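PDB 4TKT: AT-less polyketide synthase from Streptomyces platensis subsp. rosaceus, which probably catalyses the decarboxylative Claisen condensation that extends the polyketide chain in isomigrastatin biosynthesis, as a ketosynthase domain of a synthase served by a separate acyltransferase. Local coordinates for residues A[131-145]-A[207-221]. Numbering follows the deposited sequence.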
ATOM      1  N   ILE A 131      -3.502   2.918 -18.061  1.00 29.65           N
ATOM      2  CA  ILE A 131      -3.028   2.598 -16.719  1.00 27.66           C
ATOM      3  C   ILE A 131      -1.640   1.966 -16.748  1.00 34.36           C
ATOM      4  O   ILE A 131      -1.426   0.962 -17.425  1.00 35.85           O
ATOM      5  CB  ILE A 131      -3.983   1.624 -16.000  1.00 27.16           C
ATOM      6  CG1 ILE A 131      -5.427   2.119 -16.068  1.00 35.05           C
ATOM      7  CG2 ILE A 131      -3.546   1.411 -14.561  1.00 26.69           C
ATOM      8  CD1 ILE A 131      -6.415   1.150 -15.471  1.00 27.52           C
ATOM      9  N   GLY A 132      -0.705   2.548 -16.004  1.00 31.79           N
ATOM     10  CA  GLY A 132       0.629   1.983 -15.891  1.00 26.77           C
ATOM     11  C   GLY A 132       0.817   1.234 -14.586  1.00 26.09           C
ATOM     12  O   GLY A 132       0.222   1.585 -13.569  1.00 26.17           O
ATOM     13  N   VAL A 133       1.643   0.193 -14.609  1.00 25.56           N
ATOM     14  CA  VAL A 133       1.888  -0.603 -13.411  1.00 25.00           C
ATOM     15  C   VAL A 133       3.383  -0.716 -13.135  1.00 24.97           C
ATOM     16  O   VAL A 133       4.136  -1.260 -13.942  1.00 24.93           O
ATOM     17  CB  VAL A 133       1.277  -2.015 -13.532  1.00 24.45           C
ATOM     18  CG1 VAL A 133       1.451  -2.779 -12.232  1.00 24.02           C
ATOM     19  CG2 VAL A 133      -0.198  -1.922 -13.892  1.00 29.45           C
ATOM     20  N   PHE A 134       3.802  -0.191 -11.991  1.00 25.67           N
ATOM     21  CA  PHE A 134       5.209  -0.166 -11.619  1.00 25.34           C
ATOM     22  C   PHE A 134       5.395  -0.834 -10.272  1.00 25.01           C
ATOM     23  O   PHE A 134       5.023  -0.281  -9.238  1.00 32.91           O
ATOM     24  CB  PHE A 134       5.730   1.270 -11.579  1.00 26.27           C
ATOM     25  CG  PHE A 134       5.613   1.989 -12.887  1.00 33.42           C
ATOM     26  CD1 PHE A 134       4.432   2.612 -13.246  1.00 27.01           C
ATOM     27  CD2 PHE A 134       6.682   2.032 -13.767  1.00 32.13           C
ATOM     28  CE1 PHE A 134       4.319   3.267 -14.454  1.00 35.51           C
ATOM     29  CE2 PHE A 134       6.576   2.686 -14.975  1.00 27.74           C
ATOM     30  CZ  PHE A 134       5.392   3.305 -15.319  1.00 36.37           C
ATOM     31  N   ALA A 135       5.971  -2.030 -10.289  1.00 24.52           N
ATOM     32  CA  ALA A 135       6.114  -2.821  -9.078  1.00 24.25           C
ATOM     33  C   ALA A 135       7.573  -2.960  -8.669  1.00 29.13           C
ATOM     34  O   ALA A 135       8.455  -3.075  -9.514  1.00 27.59           O
ATOM     35  CB  ALA A 135       5.488  -4.190  -9.273  1.00 23.64           C
ATOM     36  N   GLY A 136       7.820  -2.945  -7.365  1.00 24.71           N
ATOM     37  CA  GLY A 136       9.152  -3.171  -6.844  1.00 25.04           C
ATOM     38  C   GLY A 136       9.224  -4.475  -6.076  1.00 30.57           C
ATOM     39  O   GLY A 136       8.408  -4.725  -5.188  1.00 32.51           O
ATOM     40  N   ALA A 137      10.194  -5.311  -6.426  1.00 29.04           N
ATOM     41  CA  ALA A 137      10.419  -6.572  -5.729  1.00 24.39           C
ATOM     42  C   ALA A 137      11.858  -7.014  -5.944  1.00 29.31           C
ATOM     43  O   ALA A 137      12.482  -6.625  -6.928  1.00 27.91           O
ATOM     44  CB  ALA A 137       9.454  -7.632  -6.212  1.00 23.79           C
HETATM   45  N   MSE A 138      12.387  -7.829  -5.035  1.00 24.90           N
HETATM   46  CA  MSE A 138      13.786  -8.229  -5.137  1.00 25.38           C
HETATM   47  C   MSE A 138      14.042  -9.723  -4.922  1.00 33.29           C
HETATM   48  O   MSE A 138      15.125 -10.211  -5.240  1.00 40.39           O
HETATM   49  CB  MSE A 138      14.631  -7.426  -4.146  1.00 28.62           C
HETATM   50  CG  MSE A 138      14.282  -7.644  -2.682  1.00 33.25           C
HETATM   51 SE   MSE A 138      15.494  -6.686  -1.474  1.00 54.19          SE
HETATM   52  CE  MSE A 138      17.149  -7.639  -1.859  1.00 31.06           C
ATOM     53  N   TYR A 139      13.062 -10.448  -4.394  1.00 29.33           N
ATOM     54  CA  TYR A 139      13.246 -11.876  -4.125  1.00 24.99           C
ATOM     55  C   TYR A 139      12.369 -12.762  -4.997  1.00 24.59           C
ATOM     56  O   TYR A 139      11.201 -12.456  -5.230  1.00 29.51           O
ATOM     57  CB  TYR A 139      12.958 -12.196  -2.656  1.00 27.26           C
ATOM     58  CG  TYR A 139      13.960 -11.630  -1.681  1.00 30.24           C
ATOM     59  CD1 TYR A 139      15.253 -12.132  -1.617  1.00 31.88           C
ATOM     60  CD2 TYR A 139      13.608 -10.608  -0.808  1.00 29.66           C
ATOM     61  CE1 TYR A 139      16.176 -11.622  -0.721  1.00 31.48           C
ATOM     62  CE2 TYR A 139      14.522 -10.089   0.092  1.00 30.84           C
ATOM     63  CZ  TYR A 139      15.806 -10.602   0.131  1.00 35.10           C
ATOM     64  OH  TYR A 139      16.723 -10.093   1.021  1.00 35.95           O
ATOM     65  N   SER A 140      12.944 -13.864  -5.468  1.00 24.89           N
ATOM     66  CA  SER A 140      12.187 -14.909  -6.152  1.00 24.82           C
ATOM     67  C   SER A 140      12.426 -16.243  -5.467  1.00 33.57           C
ATOM     68  O   SER A 140      13.043 -17.139  -6.039  1.00 40.83           O
ATOM     69  CB  SER A 140      12.579 -15.000  -7.624  1.00 38.89           C
ATOM     70  OG  SER A 140      12.153 -13.853  -8.333  1.00 46.87           O
ATOM     71  N   GLU A 141      11.928 -16.369  -4.241  1.00 25.27           N
ATOM     72  CA  GLU A 141      12.248 -17.513  -3.395  1.00 29.78           C
ATOM     73  C   GLU A 141      11.341 -18.726  -3.585  1.00 30.42           C
ATOM     74  O   GLU A 141      11.784 -19.856  -3.385  1.00 36.41           O
ATOM     75  CB  GLU A 141      12.210 -17.094  -1.930  1.00 38.72           C
ATOM     76  CG  GLU A 141      13.330 -16.161  -1.529  1.00 51.04           C
ATOM     77  CD  GLU A 141      13.335 -15.887  -0.040  1.00 61.63           C
ATOM     78  OE1 GLU A 141      12.255 -15.576   0.514  1.00 56.02           O
ATOM     79  OE2 GLU A 141      14.418 -15.998   0.574  1.00 71.84           O
ATOM     80  N   TYR A 142      10.080 -18.493  -3.948  1.00 26.16           N
ATOM     81  CA  TYR A 142       9.110 -19.575  -4.131  1.00 26.07           C
ATOM     82  C   TYR A 142       9.675 -20.625  -5.085  1.00 26.71           C
ATOM     83  O   TYR A 142       9.569 -21.828  -4.853  1.00 27.49           O
ATOM     84  CB  TYR A 142       7.789 -19.014  -4.660  1.00 25.60           C
ATOM     85  CG  TYR A 142       6.574 -19.872  -4.385  1.00 26.04           C
ATOM     86  CD1 TYR A 142       6.261 -20.275  -3.094  1.00 35.29           C
ATOM     87  CD2 TYR A 142       5.723 -20.250  -5.411  1.00 26.23           C
ATOM     88  CE1 TYR A 142       5.144 -21.049  -2.838  1.00 35.09           C
ATOM     89  CE2 TYR A 142       4.604 -21.023  -5.167  1.00 26.81           C
ATOM     90  CZ  TYR A 142       4.318 -21.419  -3.880  1.00 36.40           C
ATOM     91  OH  TYR A 142       3.203 -22.189  -3.634  1.00 36.49           O
ATOM     92  N   GLN A 143      10.290 -20.127  -6.149  1.00 30.93           N
ATOM     93  CA  GLN A 143      11.060 -20.906  -7.111  1.00 31.27           C
ATOM     94  C   GLN A 143      11.929 -22.013  -6.494  1.00 34.34           C
ATOM     95  O   GLN A 143      12.031 -23.113  -7.040  1.00 32.59           O
ATOM     96  CB  GLN A 143      11.943 -19.937  -7.894  1.00 39.37           C
ATOM     97  CG  GLN A 143      12.459 -20.432  -9.216  1.00 47.69           C
ATOM     98  CD  GLN A 143      13.283 -19.374  -9.912  1.00 48.36           C
ATOM     99  OE1 GLN A 143      13.614 -18.346  -9.318  1.00 26.91           O
ATOM    100  NE2 GLN A 143      13.614 -19.610 -11.177  1.00 51.96           N
ATOM    101  N   LEU A 144      12.555 -21.714  -5.359  1.00 28.02           N
ATOM    102  CA  LEU A 144      13.496 -22.634  -4.725  1.00 34.51           C
ATOM    103  C   LEU A 144      12.830 -23.919  -4.248  1.00 41.43           C
ATOM    104  O   LEU A 144      13.450 -24.984  -4.239  1.00 30.70           O
ATOM    105  CB  LEU A 144      14.192 -21.946  -3.550  1.00 28.68           C
ATOM    106  CG  LEU A 144      14.996 -20.698  -3.914  1.00 28.21           C
ATOM    107  CD1 LEU A 144      15.392 -19.932  -2.670  1.00 28.08           C
ATOM    108  CD2 LEU A 144      16.224 -21.089  -4.714  1.00 42.80           C
ATOM    109  N   TYR A 145      11.570 -23.816  -3.845  1.00 39.06           N
ATOM    110  CA  TYR A 145      10.833 -24.978  -3.368  1.00 36.74           C
ATOM    111  C   TYR A 145      10.695 -26.021  -4.470  1.00 31.05           C
ATOM    112  O   TYR A 145      10.868 -27.217  -4.228  1.00 38.94           O
ATOM    113  CB  TYR A 145       9.457 -24.561  -2.844  1.00 29.63           C
ATOM    114  CG  TYR A 145       9.499 -23.997  -1.444  1.00 29.34           C
ATOM    115  CD1 TYR A 145      10.140 -24.682  -0.421  1.00 34.98           C
ATOM    116  CD2 TYR A 145       8.918 -22.774  -1.148  1.00 28.44           C
ATOM    117  CE1 TYR A 145      10.189 -24.171   0.863  1.00 33.95           C
ATOM    118  CE2 TYR A 145       8.963 -22.256   0.132  1.00 28.40           C
ATOM    119  CZ  TYR A 145       9.600 -22.957   1.132  1.00 34.28           C
ATOM    120  OH  TYR A 145       9.647 -22.444   2.407  1.00 38.20           O
ATOM    121  N   VAL A 207      -2.965   7.290 -15.667  1.00 33.35           N
ATOM    122  CA  VAL A 207      -2.823   6.963 -14.257  1.00 27.14           C
ATOM    123  C   VAL A 207      -1.759   5.892 -14.107  1.00 33.06           C
ATOM    124  O   VAL A 207      -1.409   5.210 -15.072  1.00 35.54           O
ATOM    125  CB  VAL A 207      -4.144   6.469 -13.631  1.00 27.09           C
ATOM    126  CG1 VAL A 207      -5.266   7.447 -13.922  1.00 29.58           C
ATOM    127  CG2 VAL A 207      -4.494   5.082 -14.144  1.00 26.26           C
ATOM    128  N   ALA A 208      -1.241   5.741 -12.895  1.00 25.49           N
ATOM    129  CA  ALA A 208      -0.208   4.751 -12.657  1.00 27.02           C
ATOM    130  C   ALA A 208      -0.360   4.101 -11.294  1.00 23.91           C
ATOM    131  O   ALA A 208      -0.509   4.774 -10.274  1.00 27.45           O
ATOM    132  CB  ALA A 208       1.169   5.378 -12.789  1.00 24.67           C
ATOM    133  N   LEU A 209      -0.327   2.777 -11.296  1.00 23.06           N
ATOM    134  CA  LEU A 209      -0.272   2.009 -10.068  1.00 22.49           C
ATOM    135  C   LEU A 209       1.191   1.763  -9.709  1.00 26.84           C
ATOM    136  O   LEU A 209       1.937   1.182 -10.497  1.00 30.36           O
ATOM    137  CB  LEU A 209      -1.022   0.691 -10.233  1.00 22.57           C
ATOM    138  CG  LEU A 209      -1.529   0.027  -8.960  1.00 33.59           C
ATOM    139  CD1 LEU A 209      -2.464   0.968  -8.229  1.00 34.41           C
ATOM    140  CD2 LEU A 209      -2.229  -1.274  -9.305  1.00 39.91           C
ATOM    141  N   ALA A 210       1.604   2.224  -8.536  1.00 23.60           N
ATOM    142  CA  ALA A 210       2.978   2.029  -8.093  1.00 25.80           C
ATOM    143  C   ALA A 210       3.008   1.431  -6.697  1.00 23.54           C
ATOM    144  O   ALA A 210       2.267   1.861  -5.816  1.00 32.72           O
ATOM    145  CB  ALA A 210       3.744   3.339  -8.124  1.00 24.64           C
ATOM    146  N   GLY A 211       3.863   0.435  -6.497  1.00 22.76           N
ATOM    147  CA  GLY A 211       3.972  -0.201  -5.200  1.00 25.33           C
ATOM    148  C   GLY A 211       5.091  -1.216  -5.122  1.00 24.23           C
ATOM    149  O   GLY A 211       5.860  -1.389  -6.070  1.00 31.78           O
ATOM    150  N   GLY A 212       5.178  -1.888  -3.980  1.00 20.18           N
ATOM    151  CA  GLY A 212       6.199  -2.890  -3.752  1.00 19.85           C
ATOM    152  C   GLY A 212       5.652  -4.088  -3.001  1.00 22.08           C
ATOM    153  O   GLY A 212       4.636  -3.997  -2.315  1.00 24.82           O
ATOM    154  N   VAL A 213       6.330  -5.219  -3.137  1.00 25.42           N
ATOM    155  CA  VAL A 213       5.928  -6.434  -2.449  1.00 19.71           C
ATOM    156  C   VAL A 213       7.162  -7.188  -1.965  1.00 28.07           C
ATOM    157  O   VAL A 213       8.167  -7.278  -2.672  1.00 25.67           O
ATOM    158  CB  VAL A 213       5.069  -7.344  -3.359  1.00 22.98           C
ATOM    159  CG1 VAL A 213       5.773  -7.606  -4.683  1.00 18.62           C
ATOM    160  CG2 VAL A 213       4.726  -8.649  -2.656  1.00 23.08           C
ATOM    161  N   ASN A 214       7.090  -7.709  -0.746  1.00 25.47           N
ATOM    162  CA  ASN A 214       8.184  -8.489  -0.199  1.00 23.64           C
ATOM    163  C   ASN A 214       7.694  -9.530   0.794  1.00 22.99           C
ATOM    164  O   ASN A 214       7.051  -9.194   1.787  1.00 25.36           O
ATOM    165  CB  ASN A 214       9.203  -7.569   0.468  1.00 23.86           C
ATOM    166  CG  ASN A 214      10.420  -8.317   0.963  1.00 27.27           C
ATOM    167  OD1 ASN A 214      11.302  -8.669   0.184  1.00 34.51           O
ATOM    168  ND2 ASN A 214      10.477  -8.563   2.267  1.00 27.93           N
ATOM    169  N   LEU A 215       7.999 -10.795   0.521  1.00 19.55           N
ATOM    170  CA  LEU A 215       7.592 -11.885   1.399  1.00 22.06           C
ATOM    171  C   LEU A 215       8.786 -12.721   1.842  1.00 27.58           C
ATOM    172  O   LEU A 215       9.814 -12.764   1.163  1.00 27.25           O
ATOM    173  CB  LEU A 215       6.559 -12.776   0.704  1.00 22.68           C
ATOM    174  CG  LEU A 215       5.256 -12.095   0.279  1.00 28.90           C
ATOM    175  CD1 LEU A 215       4.315 -13.087  -0.389  1.00 30.73           C
ATOM    176  CD2 LEU A 215       4.581 -11.424   1.469  1.00 28.32           C
ATOM    177  N   SER A 216       8.644 -13.380   2.986  1.00 25.25           N
ATOM    178  CA  SER A 216       9.677 -14.278   3.485  1.00 30.04           C
ATOM    179  C   SER A 216       9.159 -15.709   3.479  1.00 24.91           C
ATOM    180  O   SER A 216       8.731 -16.228   4.509  1.00 28.25           O
ATOM    181  CB  SER A 216      10.116 -13.876   4.896  1.00 34.80           C
ATOM    182  OG  SER A 216      10.663 -12.568   4.912  1.00 37.81           O
ATOM    183  N   VAL A 217       9.206 -16.348   2.316  1.00 22.81           N
ATOM    184  CA  VAL A 217       8.566 -17.647   2.137  1.00 29.29           C
ATOM    185  C   VAL A 217       9.537 -18.819   2.265  1.00 32.32           C
ATOM    186  O   VAL A 217       9.124 -19.978   2.271  1.00 37.54           O
ATOM    187  CB  VAL A 217       7.874 -17.729   0.765  1.00 30.84           C
ATOM    188  CG1 VAL A 217       7.024 -16.488   0.530  1.00 35.35           C
ATOM    189  CG2 VAL A 217       8.902 -17.869  -0.331  1.00 20.66           C
ATOM    190  N   HIS A 218      10.825 -18.514   2.378  1.00 31.41           N
ATOM    191  CA  HIS A 218      11.861 -19.541   2.353  1.00 29.62           C
ATOM    192  C   HIS A 218      12.942 -19.252   3.403  1.00 35.68           C
ATOM    193  O   HIS A 218      13.278 -18.094   3.648  1.00 39.06           O
ATOM    194  CB  HIS A 218      12.465 -19.623   0.949  1.00 22.55           C
ATOM    195  CG  HIS A 218      13.273 -20.857   0.700  1.00 33.88           C
ATOM    196  ND1 HIS A 218      14.632 -20.914   0.920  1.00 38.68           N
ATOM    197  CD2 HIS A 218      12.916 -22.077   0.235  1.00 32.59           C
ATOM    198  CE1 HIS A 218      15.077 -22.117   0.606  1.00 35.65           C
ATOM    199  NE2 HIS A 218      14.055 -22.842   0.188  1.00 34.90           N
ATOM    200  N   PRO A 219      13.482 -20.303   4.035  1.00 33.25           N
ATOM    201  CA  PRO A 219      14.498 -20.107   5.077  1.00 34.01           C
ATOM    202  C   PRO A 219      15.829 -19.565   4.546  1.00 35.17           C
ATOM    203  O   PRO A 219      16.633 -19.055   5.329  1.00 29.96           O
ATOM    204  CB  PRO A 219      14.678 -21.514   5.659  1.00 31.35           C
ATOM    205  CG  PRO A 219      14.221 -22.436   4.580  1.00 28.17           C
ATOM    206  CD  PRO A 219      13.101 -21.720   3.896  1.00 31.67           C
ATOM    207  N   GLY A 220      16.048 -19.670   3.239  1.00 36.17           N
ATOM    208  CA  GLY A 220      17.290 -19.238   2.624  1.00 26.45           C
ATOM    209  C   GLY A 220      17.700 -17.819   2.969  1.00 34.13           C
ATOM    210  O   GLY A 220      18.874 -17.554   3.238  1.00 38.36           O
ATOM    211  N   LYS A 221      16.731 -16.910   2.967  1.00 28.99           N
ATOM    212  CA  LYS A 221      16.988 -15.511   3.286  1.00 23.64           C
ATOM    213  C   LYS A 221      17.612 -15.364   4.668  1.00 33.76           C
ATOM    214  O   LYS A 221      18.468 -14.510   4.887  1.00 36.65           O
ATOM    215  CB  LYS A 221      15.697 -14.699   3.211  1.00 22.86           C
ATOM    216  CG  LYS A 221      15.870 -13.226   3.539  1.00 39.00           C
ATOM    217  CD  LYS A 221      14.531 -12.540   3.769  1.00 44.71           C
ATOM    218  CE  LYS A 221      13.659 -12.572   2.525  1.00 43.64           C
ATOM    219  NZ  LYS A 221      12.373 -11.851   2.736  1.00 40.69           N
TER
HETATM  220  O   HOH W   1      10.706  -9.527  -2.867  1.00 46.20           O
HETATM  221  O   HOH W   2      10.220 -14.478  -1.183  1.00 44.01           O
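Two neighbouring parallel strands of a thiolase-fold sheet illustrate how segments that stop pairing can stay joined by side chains: the backbone N of Gly132, Phe134 and Gly136 in strand 129-136 alternate as donors with those of Leu209, Gly211 and Val213 in strand 208-214, a run of six N-H...O bonds. It ends where Val213 N donates to Gly136 O (3.0 Å). Val133 and Leu209 share one face with Ile131 and Val207, whose side chains lie alongside each other; on the opposite face the ring of Phe134 brings CE1 to Ala208 CB, beneath helix 188-202. Past the strands, water 2 bridges Glu141 OE1 and Leu215 O. Lys221 crosses the Tyr139 ring nearly at a right angle, bent at chi3 (-62°), so that CE sits over one ring face and NZ, 4.4 Å from the ring centroid, makes an off-centre cation-pi contact. That ammonium also donates to Leu215 O and Ser216 OG, while Tyr139 OH bonds Glu363. In this ketosynthase core the two segments then lead into helices 142-151 and 220-227, and His218, just before the latter, packs against the first turn of the former. Leu144 CD1 lies over one face of the His218 imidazole, whose edge meets the face of the Tyr145 ring in a T-shaped pair with CD2 3.5 Å from Tyr145 CE1. ND1 accepts from Gly220 N, capping helix 220-227, and NE2 bonds Glu148, which fixes the imidazole's rotation; Tyr145 OH donates to Val217 O at 2.5 Å, in the carbonyl plane.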